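Local coordinates for protein protelomerase (Agrobacterium tumefaciens, PDB 4F43) that generates and protects the hairpin ends of linear DNA, acting as a telomere resolvase, at residues Asn113-Leu118 with Ser303-Thr308; Thr120-Arg125 with Glu311-Ala316. The protein carries 1 engineered substitution. One frame throughout, in Å; residues are numbered along the deposited sequence.

Overall arrangement
The chain is a fragment of the protein that contains the catalytic domain. Both interactions join the chain that leaves helix 97-115 to the C-terminal end of the structure, across some 185 residues of sequence. The centres of interactions 1 and 2 are about 14 Å apart. The link between them is a two-stranded parallel sheet, 119-120 beside 307-308. Interaction 1 includes strand 307-308 and the run into it; interaction 2 starts at Thr120 of the partner strand and continues into the helices beyond. They touch directly: Phe121 N lies 3.1 Å from Thr308 O, probably as a hydrogen bond. Interaction 1 reaches the bound hairpin DNA through Tyr304. Interaction 2 has its nearest atom about 12 Å from the nucleic acid.

Interaction 1: Asn113-Leu118 with Ser303-Thr308; sequences NKHGAL and SYMTYT. With nucleotides of chain B.
Leu118 lies over the backbone of Met305-Thr308 and carries much of this contact. Its CG is 3.6 Å from Tyr307 O, and its CB is 3.9 Å from Thr308 CG2. The Leu118 and Thr308 side chains cross at a slant. His115 meets Met305 at a similar slant. Its CE1 is 3.4 Å from Met305 CE, which approaches the imidazole obliquely. The bend at the end of the methionine chain (chi3 -58°) helps bring this methyl to the ring. His115 NE2 is held by the carbonyl of Leu302. Lys114 runs alongside Thr306, with Lys114 CG 3.8 Å from Thr306 OG1. That hydroxyl donates to a water at 2.6 Å from Thr306 OG1. The same water donates to Ala117 O, so it bridges the segments where no direct hydrogen bond does. The Tyr304 hydroxyl reaches the DNA, its OH 2.9 Å from O3' of DA13 of chain B; Tyr262 is also a partner of this hydroxyl. In the fold, the contact joins the end of helix 97-115 to the run into strand 307-308. Met305 and Tyr304 rest on helix 283-291, Tyr307 rests on helix 263-276, and strand 119-120 pairs alongside.

Interaction 2: Thr120-Arg125 with Glu311-Ala316; sequences TFENYR and EDRDNA
Tyr124 and Glu311 make the one direct hydrogen bond of this contact. The phenol OH of Tyr124 donates to Glu311 OE2 at 2.7 Å. It meets that oxygen from above the carboxylate plane, 42° out of it. Ring and carboxylate planes are 59° apart. Glu311 OE1 sits at the edge of the tyrosine ring, 3.9 Å from Tyr124 CE2. Glu311 OE2 also faces Arg125. Its distance to Arg125 NH2 is 3.7 Å, a long salt bridge, and a water adds a weak link between the same two atoms. The phenol and the nearby positive charge would probably favour an ionised Glu311.

A second cluster forms round Arg313. Glu122 OE2 lies at the edge of its guanidinium, 3.5 Å from Arg313 NH1, in a salt bridge. Thr120 CG2 packs over one face of the same group, 3.7 Å from Arg313 NH1. The bent arginine chain lets NE reach Asp314 while NH1 reaches Glu122. Arg313 NE hydrogen-bonds to Asp314 OD1 at 3.2 Å, as part of a salt bridge, so Glu122, Arg313 and Asp314 form a salt-bridge network. Acids on both segments thus share one arginine.

Farther out, CG of Arg125 covers part of one face of the Tyr124 ring, 3.8 Å above its plane. Tyr124 also touches Leu309 and Leu267, and Glu311 touches His274 of helix 263-276. A type I beta turn from Phe121 to Tyr124 places the residues of the first segment. Phe121 is also the centre of an inverse gamma turn, and its ring meets Trp253 edge-to-face. This polar surface contact joins strand 119-120, the turn after it and the start of helix 124-134, all assigned to the telomere resolvase catalytic domain family, to the C-terminal helix 310-316.

Interaction 1: Asn113-Leu118 with Ser303-Thr308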
ATOM      1  N   ASN A 113       2.741   5.953 -20.243  1.00 32.92           N
ATOM      2  CA  ASN A 113       1.517   5.704 -20.998  1.00 16.71           C
ATOM      3  C   ASN A 113       0.296   6.291 -20.304  1.00 20.63           C
ATOM      4  O   ASN A 113      -0.597   6.835 -20.954  1.00 22.63           O
ATOM      5  CB  ASN A 113       1.308   4.206 -21.220  1.00 23.44           C
ATOM      6  CG  ASN A 113       2.371   3.593 -22.109  1.00 31.44           C
ATOM      7  OD1 ASN A 113       3.008   2.605 -21.742  1.00 33.62           O
ATOM      8  ND2 ASN A 113       2.566   4.176 -23.288  1.00 25.39           N
ATOM      9  N   LYS A 114       0.264   6.178 -18.980  1.00 28.79           N
ATOM     10  CA  LYS A 114      -0.852   6.698 -18.196  1.00 26.20           C
ATOM     11  C   LYS A 114      -0.893   8.220 -18.202  1.00 23.36           C
ATOM     12  O   LYS A 114      -1.962   8.823 -18.089  1.00 23.23           O
ATOM     13  CB  LYS A 114      -0.781   6.188 -16.755  1.00 38.97           C
ATOM     14  CG  LYS A 114      -1.942   5.287 -16.352  1.00 49.72           C
ATOM     15  CD  LYS A 114      -1.511   3.832 -16.214  1.00 59.31           C
ATOM     16  CE  LYS A 114      -1.162   3.211 -17.560  1.00 62.86           C
ATOM     17  NZ  LYS A 114      -0.751   1.788 -17.414  1.00 60.25           N
ATOM     18  N   HIS A 115       0.275   8.841 -18.330  1.00 25.80           N
ATOM     19  CA  HIS A 115       0.361  10.297 -18.332  1.00 19.69           C
ATOM     20  C   HIS A 115      -0.073  10.919 -19.659  1.00 21.04           C
ATOM     21  O   HIS A 115      -0.416  12.100 -19.717  1.00 15.16           O
ATOM     22  CB  HIS A 115       1.778  10.745 -17.972  1.00 20.08           C
ATOM     23  CG  HIS A 115       2.041  10.784 -16.500  1.00 25.24           C
ATOM     24  ND1 HIS A 115       2.502  11.912 -15.858  1.00 21.75           N
ATOM     25  CD2 HIS A 115       1.899   9.837 -15.544  1.00 26.31           C
ATOM     26  CE1 HIS A 115       2.643  11.655 -14.570  1.00 25.93           C
ATOM     27  NE2 HIS A 115       2.281  10.403 -14.353  1.00 25.73           N
ATOM     28  N   GLY A 116      -0.057  10.120 -20.720  1.00 26.18           N
ATOM     29  CA  GLY A 116      -0.449  10.597 -22.033  1.00 20.60           C
ATOM     30  C   GLY A 116      -1.894  10.278 -22.364  1.00 27.02           C
ATOM     31  O   GLY A 116      -2.388  10.623 -23.437  1.00 29.47           O
ATOM     32  N   ALA A 117      -2.574   9.616 -21.435  1.00 24.77           N
ATOM     33  CA  ALA A 117      -3.965   9.232 -21.627  1.00 17.29           C
ATOM     34  C   ALA A 117      -4.717   9.237 -20.302  1.00 19.77           C
ATOM     35  O   ALA A 117      -5.021   8.183 -19.744  1.00 29.42           O
ATOM     36  CB  ALA A 117      -4.049   7.865 -22.284  1.00 13.20           C
ATOM     37  N   LEU A 118      -5.007  10.434 -19.801  1.00 21.38           N
ATOM     38  CA  LEU A 118      -5.710  10.597 -18.533  1.00 28.04           C
ATOM     39  C   LEU A 118      -7.164  10.142 -18.619  1.00 30.48           C
ATOM     40  O   LEU A 118      -7.805  10.266 -19.662  1.00 52.94           O
ATOM     41  CB  LEU A 118      -5.646  12.056 -18.076  1.00 20.85           C
ATOM     42  CG  LEU A 118      -4.705  12.373 -16.912  1.00 11.44           C
ATOM     43  CD1 LEU A 118      -3.387  11.635 -17.064  1.00  9.16           C
ATOM     44  CD2 LEU A 118      -4.471  13.872 -16.815  1.00 12.25           C
ATOM     45  N   SER A 303       3.081   8.461 -10.112  1.00 23.94           N
ATOM     46  CA  SER A 303       2.235   7.275 -10.129  1.00 25.49           C
ATOM     47  C   SER A 303       0.812   7.582  -9.663  1.00 26.37           C
ATOM     48  O   SER A 303      -0.080   6.744  -9.787  1.00 22.58           O
ATOM     49  CB  SER A 303       2.841   6.173  -9.254  1.00 24.83           C
ATOM     50  OG  SER A 303       4.139   5.817  -9.699  1.00 22.39           O
ATOM     51  N   TYR A 304       0.602   8.783  -9.130  1.00 26.82           N
ATOM     52  CA  TYR A 304      -0.705   9.151  -8.587  1.00 22.23           C
ATOM     53  C   TYR A 304      -1.508  10.048  -9.524  1.00 21.42           C
ATOM     54  O   TYR A 304      -2.613  10.474  -9.189  1.00 25.54           O
ATOM     55  CB  TYR A 304      -0.551   9.826  -7.222  1.00 19.89           C
ATOM     56  CG  TYR A 304      -0.119   8.887  -6.122  1.00 25.53           C
ATOM     57  CD1 TYR A 304      -1.058   8.192  -5.371  1.00 29.79           C
ATOM     58  CD2 TYR A 304       1.226   8.691  -5.836  1.00 27.80           C
ATOM     59  CE1 TYR A 304      -0.670   7.328  -4.367  1.00 32.92           C
ATOM     60  CE2 TYR A 304       1.625   7.831  -4.832  1.00 28.94           C
ATOM     61  CZ  TYR A 304       0.673   7.151  -4.100  1.00 32.52           C
ATOM     62  OH  TYR A 304       1.069   6.293  -3.099  1.00 28.59           O
ATOM     63  N   MET A 305      -0.952  10.333 -10.696  1.00 15.99           N
ATOM     64  CA  MET A 305      -1.617  11.205 -11.655  1.00 29.02           C
ATOM     65  C   MET A 305      -2.123  10.410 -12.857  1.00 27.58           C
ATOM     66  O   MET A 305      -1.399  10.196 -13.827  1.00 18.19           O
ATOM     67  CB  MET A 305      -0.674  12.325 -12.095  1.00 24.94           C
ATOM     68  CG  MET A 305       0.191  12.863 -10.965  1.00 21.10           C
ATOM     69  SD  MET A 305       0.817  14.530 -11.238  1.00 10.86           S
ATOM     70  CE  MET A 305       1.707  14.328 -12.775  1.00  8.41           C
ATOM     71  N   THR A 306      -3.375   9.972 -12.775  1.00 26.36           N
ATOM     72  CA  THR A 306      -3.975   9.149 -13.818  1.00 31.85           C
ATOM     73  C   THR A 306      -5.401   9.588 -14.143  1.00 35.85           C
ATOM     74  O   THR A 306      -5.985   9.143 -15.132  1.00 37.24           O
ATOM     75  CB  THR A 306      -4.002   7.670 -13.408  1.00 40.25           C
ATOM     76  OG1 THR A 306      -4.734   6.917 -14.381  1.00 59.17           O
ATOM     77  CG2 THR A 306      -4.671   7.515 -12.055  1.00 21.39           C
ATOM     78  N   TYR A 307      -5.959  10.455 -13.304  1.00 33.39           N
ATOM     79  CA  TYR A 307      -7.314  10.954 -13.507  1.00 20.66           C
ATOM     80  C   TYR A 307      -7.307  12.404 -13.968  1.00 25.24           C
ATOM     81  O   TYR A 307      -6.337  13.130 -13.754  1.00 27.02           O
ATOM     82  CB  TYR A 307      -8.127  10.848 -12.214  1.00 21.54           C
ATOM     83  CG  TYR A 307      -8.387   9.437 -11.746  1.00 21.29           C
ATOM     84  CD1 TYR A 307      -8.582   8.403 -12.656  1.00 19.49           C
ATOM     85  CD2 TYR A 307      -8.439   9.139 -10.391  1.00 27.69           C
ATOM     86  CE1 TYR A 307      -8.822   7.110 -12.224  1.00 25.36           C
ATOM     87  CE2 TYR A 307      -8.676   7.853  -9.951  1.00 29.88           C
ATOM     88  CZ  TYR A 307      -8.867   6.842 -10.871  1.00 29.58           C
ATOM     89  OH  TYR A 307      -9.104   5.558 -10.438  1.00 32.47           O
ATOM     90  N   THR A 308      -8.394  12.821 -14.608  1.00 31.09           N
ATOM     91  CA  THR A 308      -8.586  14.225 -14.947  1.00 37.10           C
ATOM     92  C   THR A 308     -10.003  14.669 -14.591  1.00 42.06           C
ATOM     93  O   THR A 308     -10.985  14.008 -14.933  1.00 43.54           O
ATOM     94  CB  THR A 308      -8.264  14.529 -16.432  1.00 26.17           C
ATOM     95  OG1 THR A 308      -8.527  15.911 -16.707  1.00 26.86           O
ATOM     96  CG2 THR A 308      -9.091  13.659 -17.370  1.00 23.65           C
TER
ATOM     97  P    DA B  13      -0.067   2.364  -8.396  1.00 35.61           P
ATOM     98  OP1  DA B  13      -1.404   2.796  -7.929  1.00 35.03           O
ATOM     99  OP2  DA B  13       0.416   2.773  -9.732  1.00 47.14           O
ATOM    100  O5'  DA B  13       1.017   2.832  -7.320  1.00 31.00           O
ATOM    101  C5'  DA B  13       0.923   2.372  -5.978  1.00 30.32           C
ATOM    102  C4'  DA B  13       2.068   2.919  -5.147  1.00 29.56           C
ATOM    103  O4'  DA B  13       3.119   1.922  -5.062  1.00 28.71           O
ATOM    104  C3'  DA B  13       2.727   4.174  -5.707  1.00 29.82           C
ATOM    105  O3'  DA B  13       3.122   5.023  -4.638  1.00 30.03           O
ATOM    106  C2'  DA B  13       3.938   3.622  -6.450  1.00 29.13           C
ATOM    107  C1'  DA B  13       4.333   2.475  -5.529  1.00 28.43           C
ATOM    108  N9   DA B  13       5.093   1.414  -6.179  1.00 28.26           N
ATOM    109  C8   DA B  13       5.093   1.071  -7.502  1.00 28.81           C
ATOM    110  N7   DA B  13       5.887   0.064  -7.784  1.00 29.04           N
ATOM    111  C5   DA B  13       6.445  -0.277  -6.563  1.00 28.59           C
ATOM    112  C6   DA B  13       7.369  -1.266  -6.173  1.00 29.06           C
ATOM    113  N6   DA B  13       7.932  -2.145  -7.012  1.00 30.03           N
ATOM    114  N1   DA B  13       7.702  -1.321  -4.869  1.00 30.41           N
ATOM    115  C2   DA B  13       7.154  -0.453  -4.014  1.00 28.66           C
ATOM    116  N3   DA B  13       6.276   0.515  -4.261  1.00 30.14           N
ATOM    117  C4   DA B  13       5.963   0.548  -5.564  1.00 28.15           C
TER
HETATM  118  O   HOH W   1      -4.782   6.754 -16.980  1.00 15.89           O

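Interaction 2: Thr120-Arg125 with Glu311-Ala316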
ATOM      1  N   THR A 120     -11.063  10.477 -17.526  1.00 43.95           N
ATOM      2  CA  THR A 120     -11.993  11.508 -17.091  1.00 40.36           C
ATOM      3  C   THR A 120     -12.930  10.984 -16.007  1.00 33.88           C
ATOM      4  O   THR A 120     -13.852  10.218 -16.284  1.00 28.71           O
ATOM      5  CB  THR A 120     -12.820  12.040 -18.271  1.00 49.91           C
ATOM      6  OG1 THR A 120     -12.015  12.043 -19.457  1.00 53.45           O
ATOM      7  CG2 THR A 120     -13.308  13.451 -17.988  1.00 48.60           C
ATOM      8  N   PHE A 121     -12.684  11.407 -14.771  1.00 33.49           N
ATOM      9  CA  PHE A 121     -13.492  10.987 -13.634  1.00 37.46           C
ATOM     10  C   PHE A 121     -14.748  11.844 -13.541  1.00 46.47           C
ATOM     11  O   PHE A 121     -14.845  12.733 -12.695  1.00 43.06           O
ATOM     12  CB  PHE A 121     -12.679  11.102 -12.344  1.00 28.76           C
ATOM     13  CG  PHE A 121     -12.996  10.041 -11.331  1.00 33.35           C
ATOM     14  CD1 PHE A 121     -11.985   9.465 -10.579  1.00 29.33           C
ATOM     15  CD2 PHE A 121     -14.298   9.618 -11.128  1.00 38.89           C
ATOM     16  CE1 PHE A 121     -12.268   8.485  -9.644  1.00 30.45           C
ATOM     17  CE2 PHE A 121     -14.591   8.642 -10.192  1.00 35.08           C
ATOM     18  CZ  PHE A 121     -13.575   8.074  -9.450  1.00 31.90           C
ATOM     19  N   GLU A 122     -15.709  11.564 -14.415  1.00 51.16           N
ATOM     20  CA  GLU A 122     -16.898  12.401 -14.553  1.00 45.33           C
ATOM     21  C   GLU A 122     -17.814  12.422 -13.330  1.00 42.15           C
ATOM     22  O   GLU A 122     -18.261  13.485 -12.903  1.00 37.53           O
ATOM     23  CB  GLU A 122     -17.679  12.011 -15.811  1.00 41.32           C
ATOM     24  CG  GLU A 122     -17.092  12.585 -17.087  1.00 53.19           C
ATOM     25  CD  GLU A 122     -17.167  11.621 -18.253  1.00 64.77           C
ATOM     26  OE1 GLU A 122     -17.486  10.435 -18.027  1.00 74.92           O
ATOM     27  OE2 GLU A 122     -16.903  12.052 -19.395  1.00 59.60           O
ATOM     28  N   ASN A 123     -18.088  11.251 -12.767  1.00 36.00           N
ATOM     29  CA  ASN A 123     -19.006  11.150 -11.636  1.00 43.83           C
ATOM     30  C   ASN A 123     -18.286  11.082 -10.293  1.00 39.27           C
ATOM     31  O   ASN A 123     -18.690  10.333  -9.403  1.00 45.84           O
ATOM     32  CB  ASN A 123     -19.911   9.927 -11.799  1.00 46.95           C
ATOM     33  CG  ASN A 123     -20.594   9.880 -13.153  1.00 41.37           C
ATOM     34  OD1 ASN A 123     -21.044  10.901 -13.672  1.00 43.75           O
ATOM     35  ND2 ASN A 123     -20.670   8.688 -13.735  1.00 34.44           N
ATOM     36  N   TYR A 124     -17.223  11.868 -10.141  1.00 35.62           N
ATOM     37  CA  TYR A 124     -16.405  11.806  -8.931  1.00 36.95           C
ATOM     38  C   TYR A 124     -17.098  12.417  -7.712  1.00 36.55           C
ATOM     39  O   TYR A 124     -16.878  11.979  -6.581  1.00 42.14           O
ATOM     40  CB  TYR A 124     -15.034  12.453  -9.159  1.00 34.99           C
ATOM     41  CG  TYR A 124     -15.020  13.964  -9.094  1.00 31.48           C
ATOM     42  CD1 TYR A 124     -14.654  14.623  -7.927  1.00 32.46           C
ATOM     43  CD2 TYR A 124     -15.360  14.733 -10.200  1.00 33.16           C
ATOM     44  CE1 TYR A 124     -14.635  16.001  -7.859  1.00 33.66           C
ATOM     45  CE2 TYR A 124     -15.344  16.114 -10.142  1.00 33.29           C
ATOM     46  CZ  TYR A 124     -14.980  16.742  -8.970  1.00 33.57           C
ATOM     47  OH  TYR A 124     -14.962  18.115  -8.907  1.00 36.12           O
ATOM     48  N   ARG A 125     -17.933  13.426  -7.947  1.00 35.27           N
ATOM     49  CA  ARG A 125     -18.689  14.064  -6.872  1.00 47.65           C
ATOM     50  C   ARG A 125     -19.610  13.057  -6.195  1.00 46.10           C
ATOM     51  O   ARG A 125     -19.772  13.062  -4.971  1.00 34.32           O
ATOM     52  CB  ARG A 125     -19.508  15.239  -7.411  1.00 44.81           C
ATOM     53  CG  ARG A 125     -18.677  16.390  -7.956  1.00 49.81           C
ATOM     54  CD  ARG A 125     -19.566  17.504  -8.487  1.00 56.99           C
ATOM     55  NE  ARG A 125     -18.796  18.684  -8.870  1.00 56.68           N
ATOM     56  CZ  ARG A 125     -18.504  19.685  -8.045  1.00 55.21           C
ATOM     57  NH1 ARG A 125     -18.918  19.647  -6.785  1.00 54.50           N
ATOM     58  NH2 ARG A 125     -17.798  20.720  -8.478  1.00 56.67           N
ATOM     59  N   GLU A 311     -14.274  19.376 -14.833  1.00 45.97           N
ATOM     60  CA  GLU A 311     -14.209  20.825 -14.994  1.00 43.86           C
ATOM     61  C   GLU A 311     -12.932  21.262 -15.708  1.00 48.14           C
ATOM     62  O   GLU A 311     -12.957  22.175 -16.536  1.00 51.57           O
ATOM     63  CB  GLU A 311     -14.340  21.534 -13.643  1.00 44.44           C
ATOM     64  CG  GLU A 311     -13.693  20.803 -12.479  1.00 52.57           C
ATOM     65  CD  GLU A 311     -14.716  20.188 -11.541  1.00 55.94           C
ATOM     66  OE1 GLU A 311     -15.639  19.502 -12.029  1.00 49.13           O
ATOM     67  OE2 GLU A 311     -14.605  20.401 -10.314  1.00 61.10           O
ATOM     68  N   ASP A 312     -11.821  20.609 -15.384  1.00 49.16           N
ATOM     69  CA  ASP A 312     -10.556  20.881 -16.053  1.00 48.51           C
ATOM     70  C   ASP A 312     -10.657  20.500 -17.523  1.00 47.47           C
ATOM     71  O   ASP A 312     -10.229  21.249 -18.401  1.00 56.59           O
ATOM     72  CB  ASP A 312      -9.415  20.111 -15.387  1.00 48.55           C
ATOM     73  CG  ASP A 312      -9.248  20.466 -13.922  1.00 53.26           C
ATOM     74  OD1 ASP A 312      -9.695  21.560 -13.520  1.00 55.15           O
ATOM     75  OD2 ASP A 312      -8.669  19.650 -13.173  1.00 54.66           O
ATOM     76  N   ARG A 313     -11.236  19.330 -17.775  1.00 45.05           N
ATOM     77  CA  ARG A 313     -11.484  18.848 -19.128  1.00 50.58           C
ATOM     78  C   ARG A 313     -12.338  19.853 -19.892  1.00 58.65           C
ATOM     79  O   ARG A 313     -12.157  20.049 -21.092  1.00 56.20           O
ATOM     80  CB  ARG A 313     -12.177  17.481 -19.079  1.00 50.07           C
ATOM     81  CG  ARG A 313     -12.300  16.750 -20.416  1.00 58.26           C
ATOM     82  CD  ARG A 313     -13.588  17.109 -21.150  1.00 66.64           C
ATOM     83  NE  ARG A 313     -14.719  17.249 -20.235  1.00 69.11           N
ATOM     84  CZ  ARG A 313     -15.569  16.273 -19.936  1.00 72.62           C
ATOM     85  NH1 ARG A 313     -15.426  15.074 -20.483  1.00 78.84           N
ATOM     86  NH2 ARG A 313     -16.567  16.496 -19.092  1.00 69.26           N
ATOM     87  N   ASP A 314     -13.267  20.488 -19.186  1.00 63.95           N
ATOM     88  CA  ASP A 314     -14.154  21.472 -19.791  1.00 66.38           C
ATOM     89  C   ASP A 314     -13.418  22.758 -20.156  1.00 72.95           C
ATOM     90  O   ASP A 314     -13.380  23.143 -21.325  1.00 84.38           O
ATOM     91  CB  ASP A 314     -15.332  21.784 -18.864  1.00 55.79           C
ATOM     92  CG  ASP A 314     -16.355  20.666 -18.828  1.00 53.12           C
ATOM     93  OD1 ASP A 314     -16.417  19.884 -19.800  1.00 54.87           O
ATOM     94  OD2 ASP A 314     -17.101  20.570 -17.831  1.00 49.91           O
ATOM     95  N   ASN A 315     -12.832  23.417 -19.161  1.00 63.22           N
ATOM     96  CA  ASN A 315     -12.170  24.696 -19.404  1.00 60.50           C
ATOM     97  C   ASN A 315     -10.868  24.581 -20.202  1.00 53.13           C
ATOM     98  O   ASN A 315     -10.303  25.590 -20.625  1.00 54.38           O
ATOM     99  CB  ASN A 315     -11.959  25.478 -18.099  1.00 66.28           C
ATOM    100  CG  ASN A 315     -11.097  24.733 -17.094  1.00 72.77           C
ATOM    101  OD1 ASN A 315     -10.021  24.233 -17.423  1.00 82.19           O
ATOM    102  ND2 ASN A 315     -11.570  24.658 -15.854  1.00 70.57           N
ATOM    103  N   ALA A 316     -10.393  23.356 -20.400  1.00 49.35           N
ATOM    104  CA  ALA A 316      -9.265  23.127 -21.299  1.00 49.45           C
ATOM    105  C   ALA A 316      -9.760  23.141 -22.740  1.00 53.19           C
ATOM    106  O   ALA A 316      -9.011  23.461 -23.665  1.00 59.86           O
ATOM    107  CB  ALA A 316      -8.579  21.812 -20.983  1.00 49.97           C
TER
HETATM  108  O   HOH W   2     -16.204  22.706  -8.253  1.00 30.88           O